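Local coordinates for DNA mismatch repair protein MUTS (Thermus aquaticus, PDB 1EWQ) that takes part in DNA mismatch repair, binding mismatched DNA and carrying a weak ATPase activity, at residues R258-F263 with Q595-A600; G321-L326 with Y530-E535; V543-G548 with L601-G606. One frame throughout, in Å; residues are numbered along the deposited sequence.

Interaction 1: residues R258-F263 with Q595-A600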
loop_
_atom_site.group_PDB
_atom_site.type_symbol
_atom_site.label_atom_id
_atom_site.label_comp_id
_atom_site.label_asym_id
_atom_site.label_seq_id
_atom_site.Cartn_x
_atom_site.Cartn_y
_atom_site.Cartn_z
ATOM N N ARG C 258 -0.785 3.909 -21.880
ATOM C CA ARG C 258 -0.745 4.673 -20.631
ATOM C C ARG C 258 -1.409 6.041 -20.771
ATOM O O ARG C 258 -2.201 6.437 -19.909
ATOM C CB ARG C 258 0.702 4.887 -20.154
ATOM C CG ARG C 258 1.375 3.676 -19.503
ATOM C CD ARG C 258 2.809 4.005 -19.069
ATOM N NE ARG C 258 3.430 2.932 -18.293
ATOM C CZ ARG C 258 3.040 2.565 -17.071
ATOM N NH1 ARG C 258 2.027 3.185 -16.480
ATOM N NH2 ARG C 258 3.663 1.583 -16.433
ATOM N N ALA C 259 -1.080 6.767 -21.839
ATOM C CA ALA C 259 -1.651 8.092 -22.045
ATOM C C ALA C 259 -3.152 8.040 -22.289
ATOM O O ALA C 259 -3.867 8.973 -21.943
ATOM C CB ALA C 259 -0.950 8.811 -23.212
ATOM N N LEU C 260 -3.626 6.951 -22.881
ATOM C CA LEU C 260 -5.050 6.778 -23.167
ATOM C C LEU C 260 -5.779 6.045 -22.041
ATOM O O LEU C 260 -6.994 5.849 -22.103
ATOM C CB LEU C 260 -5.227 5.998 -24.471
ATOM C CG LEU C 260 -5.496 6.729 -25.790
ATOM C CD1 LEU C 260 -5.008 8.183 -25.749
ATOM C CD2 LEU C 260 -4.854 5.934 -26.912
ATOM N N GLU C 261 -5.036 5.631 -21.020
ATOM C CA GLU C 261 -5.616 4.915 -19.891
ATOM C C GLU C 261 -6.546 3.795 -20.357
ATOM O O GLU C 261 -7.690 3.707 -19.926
ATOM C CB GLU C 261 -6.390 5.888 -18.992
ATOM C CG GLU C 261 -5.582 7.096 -18.560
ATOM C CD GLU C 261 -6.340 8.010 -17.628
ATOM O OE1 GLU C 261 -6.308 7.780 -16.399
ATOM O OE2 GLU C 261 -6.975 8.953 -18.133
ATOM N N VAL C 262 -6.050 2.946 -21.249
ATOM C CA VAL C 262 -6.845 1.839 -21.762
ATOM C C VAL C 262 -7.081 0.776 -20.691
ATOM O O VAL C 262 -8.219 0.354 -20.459
ATOM C CB VAL C 262 -6.164 1.166 -22.974
ATOM C CG1 VAL C 262 -7.006 -0.007 -23.452
ATOM C CG2 VAL C 262 -5.981 2.174 -24.100
ATOM N N PHE C 263 -6.002 0.359 -20.037
ATOM C CA PHE C 263 -6.081 -0.665 -19.003
ATOM C C PHE C 263 -5.762 -0.155 -17.600
ATOM O O PHE C 263 -6.251 -0.703 -16.615
ATOM C CB PHE C 263 -5.136 -1.824 -19.345
ATOM C CG PHE C 263 -5.486 -2.527 -20.615
ATOM C CD1 PHE C 263 -4.590 -2.563 -21.672
ATOM C CD2 PHE C 263 -6.716 -3.156 -20.759
ATOM C CE1 PHE C 263 -4.909 -3.211 -22.847
ATOM C CE2 PHE C 263 -7.046 -3.811 -21.941
ATOM C CZ PHE C 263 -6.144 -3.841 -22.986
ATOM N N GLN C 595 -9.986 11.653 -27.080
ATOM C CA GLN C 595 -11.277 11.101 -27.498
ATOM C C GLN C 595 -11.192 10.589 -28.923
ATOM O O GLN C 595 -11.831 9.601 -29.270
ATOM C CB GLN C 595 -12.414 12.140 -27.356
ATOM C CG GLN C 595 -12.711 13.039 -28.557
ATOM C CD GLN C 595 -13.869 14.024 -28.279
ATOM O OE1 GLN C 595 -14.549 14.491 -29.198
ATOM N NE2 GLN C 595 -14.077 14.344 -27.018
ATOM N N THR C 596 -10.384 11.256 -29.740
ATOM C CA THR C 596 -10.196 10.861 -31.131
ATOM C C THR C 596 -9.563 9.468 -31.183
ATOM O O THR C 596 -10.034 8.586 -31.898
ATOM C CB THR C 596 -9.280 11.859 -31.857
ATOM O OG1 THR C 596 -9.881 13.158 -31.832
ATOM C CG2 THR C 596 -9.053 11.432 -33.296
ATOM N N ALA C 597 -8.500 9.275 -30.408
ATOM C CA ALA C 597 -7.817 7.990 -30.359
ATOM C C ALA C 597 -8.743 6.903 -29.810
ATOM O O ALA C 597 -8.759 5.770 -30.305
ATOM C CB ALA C 597 -6.566 8.097 -29.486
ATOM N N LEU C 598 -9.523 7.245 -28.791
ATOM C CA LEU C 598 -10.418 6.251 -28.211
ATOM C C LEU C 598 -11.523 5.823 -29.166
ATOM O O LEU C 598 -11.848 4.640 -29.253
ATOM C CB LEU C 598 -11.001 6.760 -26.887
ATOM C CG LEU C 598 -9.931 6.858 -25.793
ATOM C CD1 LEU C 598 -10.508 7.540 -24.550
ATOM C CD2 LEU C 598 -9.405 5.469 -25.472
ATOM N N ILE C 599 -12.097 6.772 -29.890
ATOM C CA ILE C 599 -13.149 6.432 -30.845
ATOM C C ILE C 599 -12.583 5.468 -31.892
ATOM O O ILE C 599 -13.221 4.468 -32.239
ATOM C CB ILE C 599 -13.696 7.705 -31.536
ATOM C CG1 ILE C 599 -14.516 8.516 -30.523
ATOM C CG2 ILE C 599 -14.526 7.333 -32.761
ATOM C CD1 ILE C 599 -14.872 9.907 -31.017
ATOM N N ALA C 600 -11.379 5.777 -32.380
ATOM C CA ALA C 600 -10.696 4.945 -33.379
ATOM C C ALA C 600 -10.372 3.579 -32.774
ATOM O O ALA C 600 -10.520 2.543 -33.427
ATOM C CB ALA C 600 -9.408 5.626 -33.836
#
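Leu260 lays its forked end against Ala597 and Leu598, two neighbouring residues on one flank of helix 589-603. The tight part is small and wholly apolar. Both methyls of Leu260 straddle the single methyl of Ala597, with Leu260 CD2 at 3.8 Å from Ala597 CB and Leu260 CD1 at 4.0 Å from the same atom. Neither Leu260 torsion is properly staggered (chi1 -98°, chi2 23°), and this turn of the fork brings both branches onto that one methyl. Leu598 comes alongside: its CG lies anti to the carbonyl carbon, and its CD2 slides past Leu260 in the opposite direction, 4.1 Å from Leu260 CG. The Ala597 methyl also touches Ile622, Leu658 and Leu660, on two strands of the ATPase-domain sheet.

The other flank is looser and polar. Helix 254-259 ends there in a Schellman motif with Glu261 at positive phi, and Glu261 OE1 takes the amide of Leu266. Arg258 is exposed, its NE in a salt bridge with Glu254. Were Leu260 cut back to an alanine, a gap would probably open over Ala597 and Leu598 CD2 would lose one apolar neighbour.

No hydrogen bond or charge pair links the two segments. The joint between the MutS domain III region and the helix that follows the predicted ATP-binding loop therefore rests here on shape and exclusion of water.

Interaction 2: residues G321-L326 with Y530-E535; sequences GVRRLL and YAALAE
The guanidinium of Arg323 has the aliphatic part of Glu535 over one face, CG standing 3.2 Å above the plane and offset toward the rim, while the carboxylate beyond it is tilted by 24° to the guanidinium. Ala531 O and Ala532 CA approach the same group obliquely. Glu535 thus crosses the arginine rather than forming a bidentate, end-on pair. The charged contact is a salt bridge from Arg323 NE to Glu535 OE1 at 3.1 Å. A water accepts from Arg323 NE at 2.7 Å and may also donate to Glu535 OE2, 3.2 Å away, though other acceptors compete.

Two bends bring the groups together: Glu535 starts with CG anti to its backbone nitrogen (chi1 -160°) and folds back at chi2, and Arg323 turns at chi3. On the way, Arg323 CG rests on Ala531 CB at 4.0 Å, and Arg323 NH1 passes Ala532 CA at 3.8 Å. Small alanines let the long side chain lie close to the helix.

Each charge has further partners: Arg323 NH1 bonds to the carbonyl of Glu278, and Glu535 OE1 also pairs with Arg319. The two arginines would favour an ionised Glu535, whereas the nearby Glu320 carboxylate would work against it. Around them, helices 316-326 and 514-540 pass with local axes 10.4 Å apart and a signed crossing angle of -120°, a steep helix-helix packing within the helical region of MutS domain III.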
loop_
_atom_site.group_PDB
_atom_site.type_symbol
_atom_site.label_atom_id
_atom_site.label_comp_id
_atom_site.label_asym_id
_atom_site.label_seq_id
_atom_site.Cartn_x
_atom_site.Cartn_y
_atom_site.Cartn_z
ATOM N N GLY C 321 -31.843 -11.389 -22.185
ATOM C CA GLY C 321 -32.058 -12.780 -21.832
ATOM C C GLY C 321 -30.743 -13.535 -21.772
ATOM O O GLY C 321 -30.467 -14.257 -20.807
ATOM N N VAL C 322 -29.929 -13.368 -22.807
ATOM C CA VAL C 322 -28.631 -14.033 -22.865
ATOM C C VAL C 322 -27.761 -13.595 -21.684
ATOM O O VAL C 322 -27.152 -14.432 -21.012
ATOM C CB VAL C 322 -27.918 -13.723 -24.206
ATOM C CG1 VAL C 322 -26.452 -14.108 -24.136
ATOM C CG2 VAL C 322 -28.598 -14.489 -25.326
ATOM N N ARG C 323 -27.729 -12.288 -21.424
ATOM C CA ARG C 323 -26.947 -11.729 -20.324
ATOM C C ARG C 323 -27.425 -12.256 -18.961
ATOM O O ARG C 323 -26.622 -12.488 -18.056
ATOM C CB ARG C 323 -26.999 -10.187 -20.373
ATOM C CG ARG C 323 -26.197 -9.575 -21.539
ATOM C CD ARG C 323 -26.410 -8.065 -21.709
ATOM N NE ARG C 323 -26.072 -7.306 -20.506
ATOM C CZ ARG C 323 -24.845 -7.191 -20.003
ATOM N NH1 ARG C 323 -23.818 -7.784 -20.604
ATOM N NH2 ARG C 323 -24.643 -6.498 -18.886
ATOM N N ARG C 324 -28.733 -12.451 -18.826
ATOM C CA ARG C 324 -29.310 -12.973 -17.589
ATOM C C ARG C 324 -28.756 -14.378 -17.372
ATOM O O ARG C 324 -28.288 -14.717 -16.284
ATOM C CB ARG C 324 -30.842 -13.062 -17.710
ATOM C CG ARG C 324 -31.623 -12.400 -16.587
ATOM C CD ARG C 324 -33.074 -12.903 -16.550
ATOM N NE ARG C 324 -33.738 -12.756 -17.841
ATOM C CZ ARG C 324 -34.014 -11.587 -18.419
ATOM N NH1 ARG C 324 -33.694 -10.446 -17.819
ATOM N NH2 ARG C 324 -34.588 -11.561 -19.617
ATOM N N LEU C 325 -28.813 -15.194 -18.423
ATOM C CA LEU C 325 -28.336 -16.573 -18.342
ATOM C C LEU C 325 -26.827 -16.666 -18.127
ATOM O O LEU C 325 -26.372 -17.463 -17.302
ATOM C CB LEU C 325 -28.755 -17.358 -19.597
ATOM C CG LEU C 325 -30.269 -17.638 -19.666
ATOM C CD1 LEU C 325 -30.669 -18.107 -21.054
ATOM C CD2 LEU C 325 -30.649 -18.680 -18.603
ATOM N N LEU C 326 -26.062 -15.849 -18.852
ATOM C CA LEU C 326 -24.605 -15.852 -18.725
ATOM C C LEU C 326 -24.150 -15.509 -17.310
ATOM O O LEU C 326 -23.141 -16.014 -16.835
ATOM C CB LEU C 326 -23.981 -14.856 -19.699
ATOM C CG LEU C 326 -24.073 -15.209 -21.178
ATOM C CD1 LEU C 326 -23.429 -14.094 -22.002
ATOM C CD2 LEU C 326 -23.388 -16.557 -21.427
ATOM N N TYR C 530 -20.170 -9.582 -27.549
ATOM C CA TYR C 530 -21.075 -8.885 -28.450
ATOM C C TYR C 530 -22.274 -8.307 -27.698
ATOM O O TYR C 530 -22.648 -7.153 -27.910
ATOM C CB TYR C 530 -21.557 -9.842 -29.537
ATOM C CG TYR C 530 -20.467 -10.307 -30.475
ATOM C CD1 TYR C 530 -20.380 -11.645 -30.867
ATOM C CD2 TYR C 530 -19.554 -9.401 -31.020
ATOM C CE1 TYR C 530 -19.411 -12.062 -31.781
ATOM C CE2 TYR C 530 -18.584 -9.811 -31.940
ATOM C CZ TYR C 530 -18.519 -11.139 -32.315
ATOM O OH TYR C 530 -17.577 -11.536 -33.241
ATOM N N ALA C 531 -22.874 -9.105 -26.821
ATOM C CA ALA C 531 -24.021 -8.635 -26.050
ATOM C C ALA C 531 -23.588 -7.510 -25.107
ATOM O O ALA C 531 -24.323 -6.541 -24.889
ATOM C CB ALA C 531 -24.637 -9.794 -25.256
ATOM N N ALA C 532 -22.379 -7.636 -24.564
ATOM C CA ALA C 532 -21.832 -6.631 -23.654
ATOM C C ALA C 532 -21.563 -5.295 -24.352
ATOM O O ALA C 532 -21.849 -4.230 -23.804
ATOM C CB ALA C 532 -20.552 -7.147 -23.014
ATOM N N LEU C 533 -20.997 -5.353 -25.552
ATOM C CA LEU C 533 -20.707 -4.132 -26.294
ATOM C C LEU C 533 -22.021 -3.489 -26.718
ATOM O O LEU C 533 -22.107 -2.261 -26.825
ATOM C CB LEU C 533 -19.842 -4.436 -27.525
ATOM C CG LEU C 533 -18.409 -4.909 -27.226
ATOM C CD1 LEU C 533 -17.687 -5.282 -28.509
ATOM C CD2 LEU C 533 -17.657 -3.803 -26.510
ATOM N N ALA C 534 -23.044 -4.315 -26.957
ATOM C CA ALA C 534 -24.349 -3.792 -27.348
ATOM C C ALA C 534 -24.960 -3.108 -26.137
ATOM O O ALA C 534 -25.577 -2.052 -26.262
ATOM C CB ALA C 534 -25.273 -4.920 -27.838
ATOM N N GLU C 535 -24.776 -3.720 -24.972
ATOM C CA GLU C 535 -25.287 -3.191 -23.714
ATOM C C GLU C 535 -24.734 -1.788 -23.467
ATOM O O GLU C 535 -25.482 -0.862 -23.145
ATOM C CB GLU C 535 -24.870 -4.102 -22.564
ATOM C CG GLU C 535 -25.701 -3.959 -21.304
ATOM C CD GLU C 535 -27.105 -4.528 -21.468
ATOM O OE1 GLU C 535 -27.341 -5.251 -22.453
ATOM O OE2 GLU C 535 -27.969 -4.265 -20.612
HETATM O O HOH W 1 -28.228 -6.871 -18.858
#

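Interaction 3: residues V543-G548 with L601-G606; sequences VRPRFG and LLAQVG
Pro545 and Phe547, two residues apart in an extended segment, both turn toward Ala603, the last helical residue of 589-603. The apolar contacts converge on its one methyl: Pro545 CG lies 3.8 Å from Ala603 CB, and Phe547 CE2 lies 3.9 Å from the same carbon. With its CG anti to the carbonyl carbon (chi1 -58°), Phe547 swings its ring edge to the helix end. Leu306 of helix 299-314 packs against both side chains, and Leu616 touches Pro545 and Ala603.

A second, weakly polar contact uses the ring edge. Ala603 O lies in the plane of the Phe547 ring, 3.5 Å from Phe547 CZ, meeting the rim of C-H groups rather than the pi face.

No hydrogen bond joins the two segments; those of the helix end are local or go to neighbouring loops. That same Ala603 O accepts the amide of Gly606 at 3.1 Å, Leu602 O accepts that of Ser607, and Gln604 NE2 bonds to the carbonyls of Phe619 and Leu296. Gly606 has phi 92°, where a beta carbon would jam against the preceding carbonyl oxygen.

The two backbone bonds and the positive phi at Gly606 make a Schellman motif, here ending the helix that follows the predicted P-loop of the MutS ATPase domain, against an edge strand of a small mixed sheet.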
loop_
_atom_site.group_PDB
_atom_site.type_symbol
_atom_site.label_atom_id
_atom_site.label_comp_id
_atom_site.label_asym_id
_atom_site.label_seq_id
_atom_site.Cartn_x
_atom_site.Cartn_y
_atom_site.Cartn_z
ATOM N N VAL C 543 -22.792 4.834 -31.451
ATOM C CA VAL C 543 -23.278 4.503 -32.782
ATOM C C VAL C 543 -22.299 3.648 -33.568
ATOM O O VAL C 543 -21.105 3.614 -33.265
ATOM C CB VAL C 543 -23.588 5.776 -33.580
ATOM C CG1 VAL C 543 -24.592 6.630 -32.796
ATOM C CG2 VAL C 543 -22.311 6.562 -33.837
ATOM N N ARG C 544 -22.808 2.952 -34.576
ATOM C CA ARG C 544 -21.960 2.113 -35.408
ATOM C C ARG C 544 -21.133 2.973 -36.350
ATOM O O ARG C 544 -21.678 3.803 -37.084
ATOM C CB ARG C 544 -22.793 1.119 -36.235
ATOM C CG ARG C 544 -21.941 0.278 -37.186
ATOM C CD ARG C 544 -22.734 -0.839 -37.850
ATOM N NE ARG C 544 -21.916 -1.606 -38.789
ATOM C CZ ARG C 544 -22.154 -2.866 -39.136
ATOM N NH1 ARG C 544 -23.190 -3.514 -38.624
ATOM N NH2 ARG C 544 -21.345 -3.485 -39.984
ATOM N N PRO C 545 -19.797 2.803 -36.321
ATOM C CA PRO C 545 -18.862 3.547 -37.166
ATOM C C PRO C 545 -18.760 2.959 -38.574
ATOM O O PRO C 545 -18.946 1.764 -38.775
ATOM C CB PRO C 545 -17.545 3.410 -36.409
ATOM C CG PRO C 545 -17.643 2.016 -35.880
ATOM C CD PRO C 545 -19.057 2.005 -35.325
ATOM N N ARG C 546 -18.465 3.808 -39.547
ATOM C CA ARG C 546 -18.315 3.353 -40.918
ATOM C C ARG C 546 -16.840 3.528 -41.255
ATOM O O ARG C 546 -16.205 4.465 -40.791
ATOM C CB ARG C 546 -19.169 4.195 -41.858
ATOM C CG ARG C 546 -20.620 4.359 -41.420
ATOM C CD ARG C 546 -21.350 3.028 -41.311
ATOM N NE ARG C 546 -22.703 3.197 -40.782
ATOM C CZ ARG C 546 -23.555 2.197 -40.560
ATOM N NH1 ARG C 546 -23.198 0.944 -40.821
ATOM N NH2 ARG C 546 -24.765 2.446 -40.072
ATOM N N PHE C 547 -16.295 2.625 -42.060
ATOM C CA PHE C 547 -14.884 2.706 -42.419
ATOM C C PHE C 547 -14.663 3.226 -43.834
ATOM O O PHE C 547 -15.361 2.831 -44.763
ATOM C CB PHE C 547 -14.222 1.331 -42.257
ATOM C CG PHE C 547 -14.338 0.773 -40.869
ATOM C CD1 PHE C 547 -15.222 -0.260 -40.592
ATOM C CD2 PHE C 547 -13.588 1.314 -39.830
ATOM C CE1 PHE C 547 -15.358 -0.747 -39.293
ATOM C CE2 PHE C 547 -13.713 0.840 -38.528
ATOM C CZ PHE C 547 -14.596 -0.189 -38.255
ATOM N N GLY C 548 -13.684 4.115 -43.973
ATOM C CA GLY C 548 -13.340 4.708 -45.255
ATOM C C GLY C 548 -11.948 5.310 -45.118
ATOM O O GLY C 548 -11.209 4.924 -44.211
ATOM N N LEU C 601 -9.937 3.582 -31.521
ATOM C CA LEU C 601 -9.602 2.339 -30.831
ATOM C C LEU C 601 -10.829 1.447 -30.712
ATOM O O LEU C 601 -10.768 0.246 -30.985
ATOM C CB LEU C 601 -9.054 2.639 -29.440
ATOM C CG LEU C 601 -8.729 1.461 -28.512
ATOM C CD1 LEU C 601 -8.025 0.340 -29.268
ATOM C CD2 LEU C 601 -7.853 1.977 -27.373
ATOM N N LEU C 602 -11.948 2.046 -30.303
ATOM C CA LEU C 602 -13.194 1.304 -30.139
ATOM C C LEU C 602 -13.694 0.736 -31.467
ATOM O O LEU C 602 -14.135 -0.408 -31.534
ATOM C CB LEU C 602 -14.265 2.202 -29.505
ATOM C CG LEU C 602 -14.045 2.598 -28.039
ATOM C CD1 LEU C 602 -15.107 3.613 -27.605
ATOM C CD2 LEU C 602 -14.104 1.360 -27.165
ATOM N N ALA C 603 -13.627 1.531 -32.528
ATOM C CA ALA C 603 -14.071 1.051 -33.833
ATOM C C ALA C 603 -13.231 -0.130 -34.323
ATOM O O ALA C 603 -13.756 -1.074 -34.923
ATOM C CB ALA C 603 -14.010 2.173 -34.854
ATOM N N GLN C 604 -11.926 -0.088 -34.077
ATOM C CA GLN C 604 -11.075 -1.171 -34.550
ATOM C C GLN C 604 -11.063 -2.396 -33.651
ATOM O O GLN C 604 -10.290 -3.349 -33.840
ATOM C CB GLN C 604 -9.673 -0.629 -34.852
ATOM C CG GLN C 604 -9.718 0.173 -36.173
ATOM C CD GLN C 604 -8.400 0.769 -36.594
ATOM O OE1 GLN C 604 -8.180 1.968 -36.430
ATOM N NE2 GLN C 604 -7.509 -0.060 -37.143
ATOM N N VAL C 605 -11.985 -2.381 -32.703
ATOM C CA VAL C 605 -12.163 -3.488 -31.793
ATOM C C VAL C 605 -13.531 -4.087 -32.138
ATOM O O VAL C 605 -13.884 -5.192 -31.714
ATOM C CB VAL C 605 -12.058 -2.981 -30.325
ATOM C CG1 VAL C 605 -13.278 -3.367 -29.506
ATOM C CG2 VAL C 605 -10.775 -3.503 -29.722
ATOM N N GLY C 606 -14.294 -3.353 -32.945
ATOM C CA GLY C 606 -15.606 -3.829 -33.359
ATOM C C GLY C 606 -16.712 -3.352 -32.447
ATOM O O GLY C 606 -17.786 -3.945 -32.396
#

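How the interactions relate
From the N terminus, residues 258-263 come first and wait more than 330 residues for their partner. Inside that span, interaction 2 opens at 321-326 and closes at 530-535, so it is nested within the loop of interaction 1. Helix 514-540 then leads into 543-548, which opens interaction 3. Segment 595-600 closes interaction 1 before 601-606 closes interaction 3, so these two loops cross, and both end on helix 589-603. Interactions 1 and 3 touch where Val262 packs on Leu601; interactions 2 and 3 touch where Leu533 reaches Gly606. Interaction 2 ties helices within the helical region, interaction 1 joins that region to the ATPase domain, and interaction 3 fixes the C-terminal end of helix 589-603 against 543-548.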